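Local atomic coordinates of inositol polyphosphate multikinase alpha (Arabidopsis thaliana, PDB entry 4FRF), a protein that phosphorylates inositol phosphates of several kinds with ATP, among them inositol 1,4,5-trisphosphate, which it converts into inositol pentakisphosphate. Residues Met86-Thr94 and Asn250-Phe258; His205-Glu216 and Ala228-His239. One frame throughout, in Å; residues are numbered along the deposited sequence.

In the fold
Following the chain from the N terminus, M86-T94 comes first, on strand 83-90, and it waits 155 residues for its partner: interaction 1 closes that long loop when helix 249-265 packs against it. Interaction 2 falls wholly within the same loop, where H205-E216 turns back after only 11 residues to pair with A228-H239 as a hairpin. The two contacts meet through the sheet, since strands 83-90 and 209-216 are neighbours in it, with V88 and M86 bonded through their backbone to I211 and M213. Helix 249-265 reaches both, M90 and L234 each touching F251, so that the helix packs against one face of the antiparallel sheet that includes strands 83-90, 209-216 and 231-235.

Interaction 1 of 2, residues Met86-Thr94 and Asn250-Phe258; sequences MDVKMGSRT and NFLGGLCSF
M90 turns its CG anti to the carbonyl carbon and then bends at chi2 (-70°), which lays the thioether along helix 250-258 between F251 and F258, while N250 holds CG anti to its backbone N (chi1 163°), a turn that brings OD1 to the backbone N of R93. The methionine meets both rings with different atoms. Its CB lies 3.3 Å from F251 CE1, and SD stands above the face of that ring, 5.1 Å from the centroid, a Met-aromatic contact at some distance. The terminal CE reaches F258 CG at 3.4 Å, the two side chains crossing at about a right angle. Farther back on the strand, V88 sets both methyl groups against F258, CG1 coming to 3.7 Å from CE1.

Strand and loop here carry P83, D87, K89 and G91, the PxxxDxKxG signature of inositol phosphate kinases, which in relatives contributes to the inositol phosphate site. Its glycine, G91, has backbone angles that a side chain would not tolerate, and its CA passes 4.9 Å from that of G254, where two residues without side chains let loop and helix close up. Beyond it, R93 N to N250 OD1 is the one hydrogen bond between these two segments, 3.1 Å long and nearly straight at 173°. The R93 guanidinium leads elsewhere: NE hydrogen-bonds W95 O, and NH2 forms a salt bridge with a sulfate that probably came from the crystallisation liquor.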
loop_
_atom_site.group_PDB
_atom_site.type_symbol
_atom_site.label_atom_id
_atom_site.label_comp_id
_atom_site.label_asym_id
_atom_site.label_seq_id
_atom_site.Cartn_x
_atom_site.Cartn_y
_atom_site.Cartn_z
ATOM N N MET A 86 10.171 -19.226 6.889
ATOM C CA MET A 86 10.573 -18.190 5.905
ATOM C C MET A 86 10.388 -16.767 6.411
ATOM O O MET A 86 9.355 -16.434 6.977
ATOM C CB MET A 86 9.828 -18.346 4.577
ATOM C CG MET A 86 10.186 -17.252 3.562
ATOM S SD MET A 86 9.021 -17.108 2.190
ATOM C CE MET A 86 9.806 -18.183 0.997
ATOM N N ASP A 87 11.367 -15.913 6.147
ATOM C CA ASP A 87 11.288 -14.545 6.612
ATOM C C ASP A 87 11.350 -13.511 5.482
ATOM O O ASP A 87 12.357 -13.404 4.764
ATOM C CB ASP A 87 12.332 -14.262 7.687
ATOM C CG ASP A 87 13.711 -14.014 7.115
ATOM O OD1 ASP A 87 14.326 -14.969 6.588
ATOM O OD2 ASP A 87 14.205 -12.868 7.237
ATOM N N VAL A 88 10.259 -12.746 5.353
ATOM C CA VAL A 88 10.079 -11.781 4.287
ATOM C C VAL A 88 10.132 -10.347 4.793
ATOM O O VAL A 88 9.463 -9.997 5.765
ATOM C CB VAL A 88 8.756 -11.996 3.631
ATOM C CG1 VAL A 88 8.704 -11.270 2.300
ATOM C CG2 VAL A 88 8.529 -13.480 3.460
ATOM N N LYS A 89 10.924 -9.522 4.115
ATOM C CA LYS A 89 11.047 -8.106 4.427
ATOM C C LYS A 89 9.900 -7.339 3.799
ATOM O O LYS A 89 9.834 -7.183 2.575
ATOM C CB LYS A 89 12.363 -7.581 3.884
ATOM C CG LYS A 89 13.072 -6.628 4.802
ATOM C CD LYS A 89 14.535 -7.046 4.982
ATOM C CE LYS A 89 15.195 -6.273 6.107
ATOM N NZ LYS A 89 16.563 -6.778 6.384
ATOM N N MET A 90 8.969 -6.894 4.633
ATOM C CA MET A 90 7.807 -6.160 4.160
ATOM C C MET A 90 8.128 -4.706 3.946
ATOM O O MET A 90 8.707 -4.049 4.816
ATOM C CB MET A 90 6.678 -6.288 5.151
ATOM C CG MET A 90 5.981 -7.596 5.051
ATOM S SD MET A 90 5.056 -7.660 3.522
ATOM C CE MET A 90 4.908 -9.419 3.297
ATOM N N GLY A 91 7.766 -4.198 2.776
ATOM C CA GLY A 91 7.878 -2.777 2.512
ATOM C C GLY A 91 8.254 -2.428 1.093
ATOM O O GLY A 91 9.293 -2.875 0.589
ATOM N N SER A 92 7.391 -1.623 0.456
ATOM C CA SER A 92 7.647 -1.010 -0.854
ATOM C C SER A 92 9.003 -0.273 -0.894
ATOM O O SER A 92 9.638 -0.176 -1.939
ATOM C CB SER A 92 6.499 -0.056 -1.196
ATOM O OG SER A 92 6.522 0.344 -2.562
ATOM N N ARG A 93 9.415 0.260 0.252
ATOM C CA ARG A 93 10.794 0.691 0.471
ATOM C C ARG A 93 11.240 0.181 1.835
ATOM O O ARG A 93 10.418 -0.210 2.654
ATOM C CB ARG A 93 10.897 2.211 0.449
ATOM C CG ARG A 93 10.035 2.874 1.508
ATOM C CD ARG A 93 10.513 4.266 1.861
ATOM N NE ARG A 93 9.786 4.777 3.018
ATOM C CZ ARG A 93 8.590 5.356 2.962
ATOM N NH1 ARG A 93 7.982 5.553 1.788
ATOM N NH2 ARG A 93 8.006 5.758 4.080
ATOM N N THR A 94 12.529 0.259 2.103
ATOM C CA THR A 94 13.061 -0.238 3.360
ATOM C C THR A 94 13.306 0.891 4.358
ATOM O O THR A 94 13.075 0.730 5.559
ATOM C CB THR A 94 14.359 -1.027 3.132
ATOM O OG1 THR A 94 14.031 -2.362 2.741
ATOM C CG2 THR A 94 15.205 -1.059 4.386
ATOM N N ASN A 250 3.207 2.141 3.597
ATOM C CA ASN A 250 4.336 1.394 3.098
ATOM C C ASN A 250 4.232 -0.114 3.379
ATOM O O ASN A 250 4.286 -0.930 2.463
ATOM C CB ASN A 250 5.608 1.947 3.671
ATOM C CG ASN A 250 6.745 1.006 3.530
ATOM O OD1 ASN A 250 7.262 0.799 2.437
ATOM N ND2 ASN A 250 7.160 0.425 4.638
ATOM N N PHE A 251 4.033 -0.470 4.636
ATOM C CA PHE A 251 3.748 -1.852 4.993
ATOM C C PHE A 251 2.495 -2.378 4.281
ATOM O O PHE A 251 2.501 -3.478 3.744
ATOM C CB PHE A 251 3.580 -1.990 6.504
ATOM C CG PHE A 251 3.757 -3.393 7.010
ATOM C CD1 PHE A 251 5.016 -3.861 7.384
ATOM C CD2 PHE A 251 2.666 -4.231 7.169
ATOM C CE1 PHE A 251 5.170 -5.121 7.869
ATOM C CE2 PHE A 251 2.824 -5.503 7.677
ATOM C CZ PHE A 251 4.074 -5.948 8.019
ATOM N N LEU A 252 1.416 -1.597 4.292
ATOM C CA LEU A 252 0.121 -2.102 3.811
ATOM C C LEU A 252 0.223 -2.464 2.342
ATOM O O LEU A 252 -0.374 -3.454 1.880
ATOM C CB LEU A 252 -0.986 -1.066 4.020
ATOM C CG LEU A 252 -2.362 -1.478 3.486
ATOM C CD1 LEU A 252 -2.794 -2.806 4.092
ATOM C CD2 LEU A 252 -3.418 -0.391 3.735
ATOM N N GLY A 253 0.988 -1.650 1.610
ATOM C CA GLY A 253 1.231 -1.895 0.202
ATOM C C GLY A 253 1.891 -3.241 0.024
ATOM O O GLY A 253 1.325 -4.153 -0.596
ATOM N N GLY A 254 3.063 -3.384 0.639
ATOM C CA GLY A 254 3.786 -4.659 0.649
ATOM C C GLY A 254 2.895 -5.838 0.969
ATOM O O GLY A 254 2.817 -6.792 0.202
ATOM N N LEU A 255 2.175 -5.745 2.079
ATOM C CA LEU A 255 1.365 -6.844 2.543
ATOM C C LEU A 255 0.363 -7.221 1.470
ATOM O O LEU A 255 0.085 -8.394 1.247
ATOM C CB LEU A 255 0.649 -6.465 3.835
ATOM C CG LEU A 255 -0.203 -7.557 4.471
ATOM C CD1 LEU A 255 0.683 -8.715 4.911
ATOM C CD2 LEU A 255 -1.037 -7.026 5.645
ATOM N N CYS A 256 -0.133 -6.225 0.754
ATOM C CA CYS A 256 -1.185 -6.478 -0.223
ATOM C C CYS A 256 -0.648 -7.210 -1.455
ATOM O O CYS A 256 -1.254 -8.175 -1.918
ATOM C CB CYS A 256 -1.921 -5.183 -0.598
ATOM S SG CYS A 256 -3.130 -4.652 0.656
ATOM N N SER A 257 0.515 -6.778 -1.941
ATOM C CA SER A 257 1.218 -7.505 -2.976
ATOM C C SER A 257 1.492 -8.943 -2.478
ATOM O O SER A 257 1.063 -9.943 -3.088
ATOM C CB SER A 257 2.528 -6.795 -3.288
ATOM O OG SER A 257 3.170 -7.350 -4.416
ATOM N N PHE A 258 2.131 -9.055 -1.325
ATOM C CA PHE A 258 2.359 -10.358 -0.787
ATOM C C PHE A 258 1.067 -11.175 -0.793
ATOM O O PHE A 258 1.057 -12.293 -1.284
ATOM C CB PHE A 258 2.967 -10.292 0.610
ATOM C CG PHE A 258 3.653 -11.567 1.029
ATOM C CD1 PHE A 258 4.985 -11.799 0.692
ATOM C CD2 PHE A 258 2.966 -12.538 1.757
ATOM C CE1 PHE A 258 5.623 -12.975 1.086
ATOM C CE2 PHE A 258 3.591 -13.710 2.141
ATOM C CZ PHE A 258 4.916 -13.939 1.791
#

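Interaction 2 of 2, residues His205-Glu216 and Ala228-His239; sequences HFNSCSILMVYE and ARPQVKLVDFAH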
loop_
_atom_site.group_PDB
_atom_site.type_symbol
_atom_site.label_atom_id
_atom_site.label_comp_id
_atom_site.label_asym_id
_atom_site.label_seq_id
_atom_site.Cartn_x
_atom_site.Cartn_y
_atom_site.Cartn_z
ATOM N N HIS A 205 4.283 2.770 13.024
ATOM C CA HIS A 205 4.844 2.556 11.695
ATOM C C HIS A 205 5.955 1.529 11.799
ATOM O O HIS A 205 6.998 1.773 12.444
ATOM C CB HIS A 205 5.411 3.849 11.129
ATOM C CG HIS A 205 4.369 4.805 10.654
ATOM N ND1 HIS A 205 4.632 6.143 10.439
ATOM C CD2 HIS A 205 3.061 4.621 10.350
ATOM C CE1 HIS A 205 3.529 6.741 10.025
ATOM N NE2 HIS A 205 2.563 5.840 9.957
ATOM N N PHE A 206 5.749 0.390 11.150
ATOM C CA PHE A 206 6.672 -0.719 11.272
ATOM C C PHE A 206 7.864 -0.628 10.311
ATOM O O PHE A 206 8.042 -1.485 9.457
ATOM C CB PHE A 206 5.920 -2.035 11.108
ATOM C CG PHE A 206 5.025 -2.357 12.265
ATOM C CD1 PHE A 206 5.551 -2.918 13.438
ATOM C CD2 PHE A 206 3.676 -2.037 12.224
ATOM C CE1 PHE A 206 4.725 -3.213 14.525
ATOM C CE2 PHE A 206 2.842 -2.315 13.302
ATOM C CZ PHE A 206 3.366 -2.916 14.455
ATOM N N ASN A 207 8.703 0.385 10.496
ATOM C CA ASN A 207 9.839 0.604 9.607
ATOM C C ASN A 207 10.760 -0.582 9.531
ATOM O O ASN A 207 11.318 -0.990 10.537
ATOM C CB ASN A 207 10.678 1.768 10.092
ATOM C CG ASN A 207 9.952 3.080 10.044
ATOM O OD1 ASN A 207 10.366 4.030 10.705
ATOM N ND2 ASN A 207 8.888 3.167 9.228
ATOM N N SER A 208 11.035 -1.046 8.317
ATOM C CA SER A 208 12.177 -1.947 8.081
ATOM C C SER A 208 12.065 -3.239 8.884
ATOM O O SER A 208 12.898 -3.529 9.729
ATOM C CB SER A 208 13.484 -1.223 8.400
ATOM O OG SER A 208 14.571 -1.912 7.831
ATOM N N CYS A 209 11.097 -4.064 8.517
ATOM C CA CYS A 209 10.490 -4.991 9.444
ATOM C C CYS A 209 9.925 -6.203 8.655
ATOM O O CYS A 209 9.493 -6.054 7.523
ATOM C CB CYS A 209 9.403 -4.220 10.207
ATOM S SG CYS A 209 8.253 -5.145 11.215
ATOM N N SER A 210 10.062 -7.412 9.202
ATOM C CA SER A 210 9.823 -8.637 8.414
ATOM C C SER A 210 8.601 -9.416 8.865
ATOM O O SER A 210 8.246 -9.405 10.036
ATOM C CB SER A 210 11.051 -9.564 8.461
ATOM O OG SER A 210 12.237 -8.900 8.035
ATOM N N ILE A 211 7.988 -10.134 7.937
ATOM C CA ILE A 211 7.006 -11.130 8.293
ATOM C C ILE A 211 7.662 -12.496 8.356
ATOM O O ILE A 211 8.502 -12.821 7.523
ATOM C CB ILE A 211 5.897 -11.207 7.289
ATOM C CG1 ILE A 211 4.858 -10.136 7.580
ATOM C CG2 ILE A 211 5.239 -12.561 7.350
ATOM C CD1 ILE A 211 3.661 -10.196 6.660
ATOM N N LEU A 212 7.238 -13.310 9.322
ATOM C CA LEU A 212 7.737 -14.655 9.464
ATOM C C LEU A 212 6.627 -15.672 9.314
ATOM O O LEU A 212 5.652 -15.642 10.058
ATOM C CB LEU A 212 8.381 -14.824 10.824
ATOM C CG LEU A 212 9.148 -16.132 11.020
ATOM C CD1 LEU A 212 10.225 -15.956 12.060
ATOM C CD2 LEU A 212 8.203 -17.254 11.412
ATOM N N MET A 213 6.799 -16.595 8.369
ATOM C CA MET A 213 5.906 -17.750 8.237
ATOM C C MET A 213 6.596 -19.004 8.767
ATOM O O MET A 213 7.823 -19.129 8.694
ATOM C CB MET A 213 5.496 -17.957 6.779
ATOM C CG MET A 213 4.951 -16.692 6.093
ATOM S SD MET A 213 4.303 -16.958 4.411
ATOM C CE MET A 213 5.836 -17.176 3.488
ATOM N N VAL A 214 5.809 -19.911 9.332
ATOM C CA VAL A 214 6.330 -21.198 9.781
ATOM C C VAL A 214 5.238 -22.250 9.801
ATOM O O VAL A 214 4.050 -21.918 9.852
ATOM C CB VAL A 214 7.010 -21.110 11.187
ATOM C CG1 VAL A 214 6.111 -20.426 12.191
ATOM C CG2 VAL A 214 7.361 -22.482 11.672
ATOM N N TYR A 215 5.639 -23.518 9.719
ATOM C CA TYR A 215 4.680 -24.615 9.826
ATOM C C TYR A 215 5.302 -25.980 10.181
ATOM O O TYR A 215 6.524 -26.122 10.251
ATOM C CB TYR A 215 3.791 -24.698 8.576
ATOM C CG TYR A 215 4.488 -25.159 7.313
ATOM C CD1 TYR A 215 4.523 -26.514 6.974
ATOM C CD2 TYR A 215 4.996 -24.232 6.396
ATOM C CE1 TYR A 215 5.099 -26.942 5.790
ATOM C CE2 TYR A 215 5.586 -24.654 5.208
ATOM C CZ TYR A 215 5.640 -26.016 4.919
ATOM O OH TYR A 215 6.206 -26.451 3.744
ATOM N N GLU A 216 4.437 -26.962 10.444
ATOM C CA GLU A 216 4.868 -28.253 10.969
ATOM C C GLU A 216 4.966 -29.289 9.859
ATOM O O GLU A 216 3.971 -29.634 9.238
ATOM C CB GLU A 216 3.854 -28.751 12.027
ATOM C CG GLU A 216 4.444 -29.998 12.820
ATOM C CD GLU A 216 5.622 -29.502 13.762
ATOM O OE1 GLU A 216 5.434 -28.754 14.682
ATOM O OE2 GLU A 216 6.751 -29.872 13.474
ATOM N N ALA A 228 -0.704 -29.010 9.727
ATOM C CA ALA A 228 0.525 -28.243 9.502
ATOM C C ALA A 228 0.685 -27.065 10.457
ATOM O O ALA A 228 1.758 -26.466 10.536
ATOM C CB ALA A 228 0.599 -27.774 8.070
ATOM N N ARG A 229 -0.398 -26.711 11.143
ATOM C CA ARG A 229 -0.364 -25.668 12.172
ATOM C C ARG A 229 0.433 -24.416 11.731
ATOM O O ARG A 229 1.324 -23.956 12.447
ATOM C CB ARG A 229 0.187 -26.246 13.489
ATOM C CG ARG A 229 -0.093 -25.386 14.720
ATOM C CD ARG A 229 -0.525 -26.232 15.920
ATOM N NE ARG A 229 0.537 -27.109 16.421
ATOM C CZ ARG A 229 1.637 -26.686 17.052
ATOM N NH1 ARG A 229 1.866 -25.380 17.202
ATOM N NH2 ARG A 229 2.535 -27.570 17.492
ATOM N N PRO A 230 0.073 -23.843 10.565
ATOM C CA PRO A 230 0.781 -22.696 9.980
ATOM C C PRO A 230 0.610 -21.436 10.805
ATOM O O PRO A 230 -0.457 -21.209 11.354
ATOM C CB PRO A 230 0.085 -22.517 8.636
ATOM C CG PRO A 230 -1.279 -23.039 8.860
ATOM C CD PRO A 230 -1.157 -24.165 9.821
ATOM N N GLN A 231 1.637 -20.595 10.855
ATOM C CA GLN A 231 1.536 -19.370 11.628
ATOM C C GLN A 231 2.312 -18.178 11.104
ATOM O O GLN A 231 3.447 -18.312 10.640
ATOM C CB GLN A 231 1.871 -19.619 13.089
ATOM C CG GLN A 231 0.645 -19.650 13.950
ATOM C CD GLN A 231 0.901 -20.188 15.330
ATOM O OE1 GLN A 231 2.037 -20.532 15.691
ATOM N NE2 GLN A 231 -0.165 -20.304 16.111
ATOM N N VAL A 232 1.706 -17.000 11.268
ATOM C CA VAL A 232 2.283 -15.737 10.834
ATOM C C VAL A 232 2.693 -14.890 12.034
ATOM O O VAL A 232 2.026 -14.903 13.068
ATOM C CB VAL A 232 1.264 -14.924 10.003
ATOM C CG1 VAL A 232 1.836 -13.574 9.635
ATOM C CG2 VAL A 232 0.871 -15.683 8.766
ATOM N N LYS A 233 3.778 -14.139 11.882
ATOM C CA LYS A 233 4.234 -13.226 12.923
ATOM C C LYS A 233 5.139 -12.143 12.344
ATOM O O LYS A 233 5.696 -12.297 11.260
ATOM C CB LYS A 233 4.946 -13.984 14.053
ATOM C CG LYS A 233 4.000 -14.854 14.883
ATOM C CD LYS A 233 4.446 -14.987 16.339
ATOM C CE LYS A 233 3.257 -15.321 17.275
ATOM N NZ LYS A 233 2.355 -16.407 16.759
ATOM N N LEU A 234 5.210 -11.016 13.035
ATOM C CA LEU A 234 6.060 -9.930 12.633
ATOM C C LEU A 234 7.247 -9.912 13.548
ATOM O O LEU A 234 7.102 -10.116 14.739
ATOM C CB LEU A 234 5.316 -8.614 12.781
ATOM C CG LEU A 234 4.496 -8.107 11.611
ATOM C CD1 LEU A 234 3.460 -9.138 11.199
ATOM C CD2 LEU A 234 3.845 -6.797 11.997
ATOM N N VAL A 235 8.409 -9.569 13.010
ATOM C CA VAL A 235 9.624 -9.531 13.801
ATOM C C VAL A 235 10.457 -8.291 13.502
ATOM O O VAL A 235 10.129 -7.525 12.623
ATOM C CB VAL A 235 10.482 -10.807 13.590
ATOM C CG1 VAL A 235 9.674 -12.056 13.908
ATOM C CG2 VAL A 235 11.018 -10.865 12.180
ATOM N N ASP A 236 11.573 -8.145 14.204
ATOM C CA ASP A 236 12.448 -6.969 14.073
ATOM C C ASP A 236 11.723 -5.681 14.316
ATOM O O ASP A 236 11.115 -5.135 13.411
ATOM C CB ASP A 236 13.119 -6.932 12.700
ATOM C CG ASP A 236 14.044 -8.099 12.479
ATOM O OD1 ASP A 236 14.758 -8.483 13.429
ATOM O OD2 ASP A 236 14.039 -8.663 11.371
ATOM N N PHE A 237 11.808 -5.177 15.540
ATOM C CA PHE A 237 11.158 -3.922 15.867
ATOM C C PHE A 237 12.155 -2.845 16.276
ATOM O O PHE A 237 11.830 -1.958 17.055
ATOM C CB PHE A 237 10.133 -4.136 16.974
ATOM C CG PHE A 237 9.125 -5.192 16.665
ATOM C CD1 PHE A 237 8.090 -4.943 15.782
ATOM C CD2 PHE A 237 9.184 -6.428 17.285
ATOM C CE1 PHE A 237 7.119 -5.913 15.521
ATOM C CE2 PHE A 237 8.234 -7.408 17.009
ATOM C CZ PHE A 237 7.193 -7.140 16.133
ATOM N N ALA A 238 13.368 -2.916 15.736
ATOM C CA ALA A 238 14.396 -1.925 16.048
ATOM C C ALA A 238 14.000 -0.516 15.619
ATOM O O ALA A 238 14.380 0.460 16.263
ATOM C CB ALA A 238 15.719 -2.315 15.412
ATOM N N HIS A 239 13.219 -0.413 14.539
ATOM C CA HIS A 239 12.969 0.881 13.906
ATOM C C HIS A 239 11.522 1.305 13.953
ATOM O O HIS A 239 11.143 2.267 13.293
ATOM C CB HIS A 239 13.434 0.861 12.456
ATOM C CG HIS A 239 14.889 0.575 12.297
ATOM N ND1 HIS A 239 15.820 1.566 12.076
ATOM C CD2 HIS A 239 15.580 -0.590 12.353
ATOM C CE1 HIS A 239 17.023 1.023 11.997
ATOM N NE2 HIS A 239 16.905 -0.284 12.159
#
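Strands 209-216 and 231-235 run antiparallel with their axes 156° apart, and backbone bonds knit them at S210 with V235, L212 with K233 and V214 with Q231, from a weak S210 N to V235 O (3.4 Å) to a firm L212 N to K233 O (2.7 Å). E216 N to A228 O extends the ladder past the start of strand 231-235. I211, M213, V232 and L234 lie on the face packed by helices 187-200 and 249-265, with I211 CG1 4.0 Å from L234 CD1; S210, L212 and V235 are among those on the other.

Where the strands part, F206 and F237 both hold CG opposite the carbonyl carbon (chi1 -71° and -55°), which sets the rings side by side, F206 CD1 and F237 CD1 at each other's edges (4.0 Å) and CE1 to CE1 3.7 Å, while L234 CD2 sits over one face of F206. With an alanine at F206, the F237 edge and the L234 methyl would probably lose their neighbour, leaving a gap between them. D236 and F237 open the DFAH sequence at the family's IDF-type motif, whose aspartate in related kinases coordinates the ATP-bound metal; this is a kinase-like antiparallel hairpin leading into that probable nucleotide site.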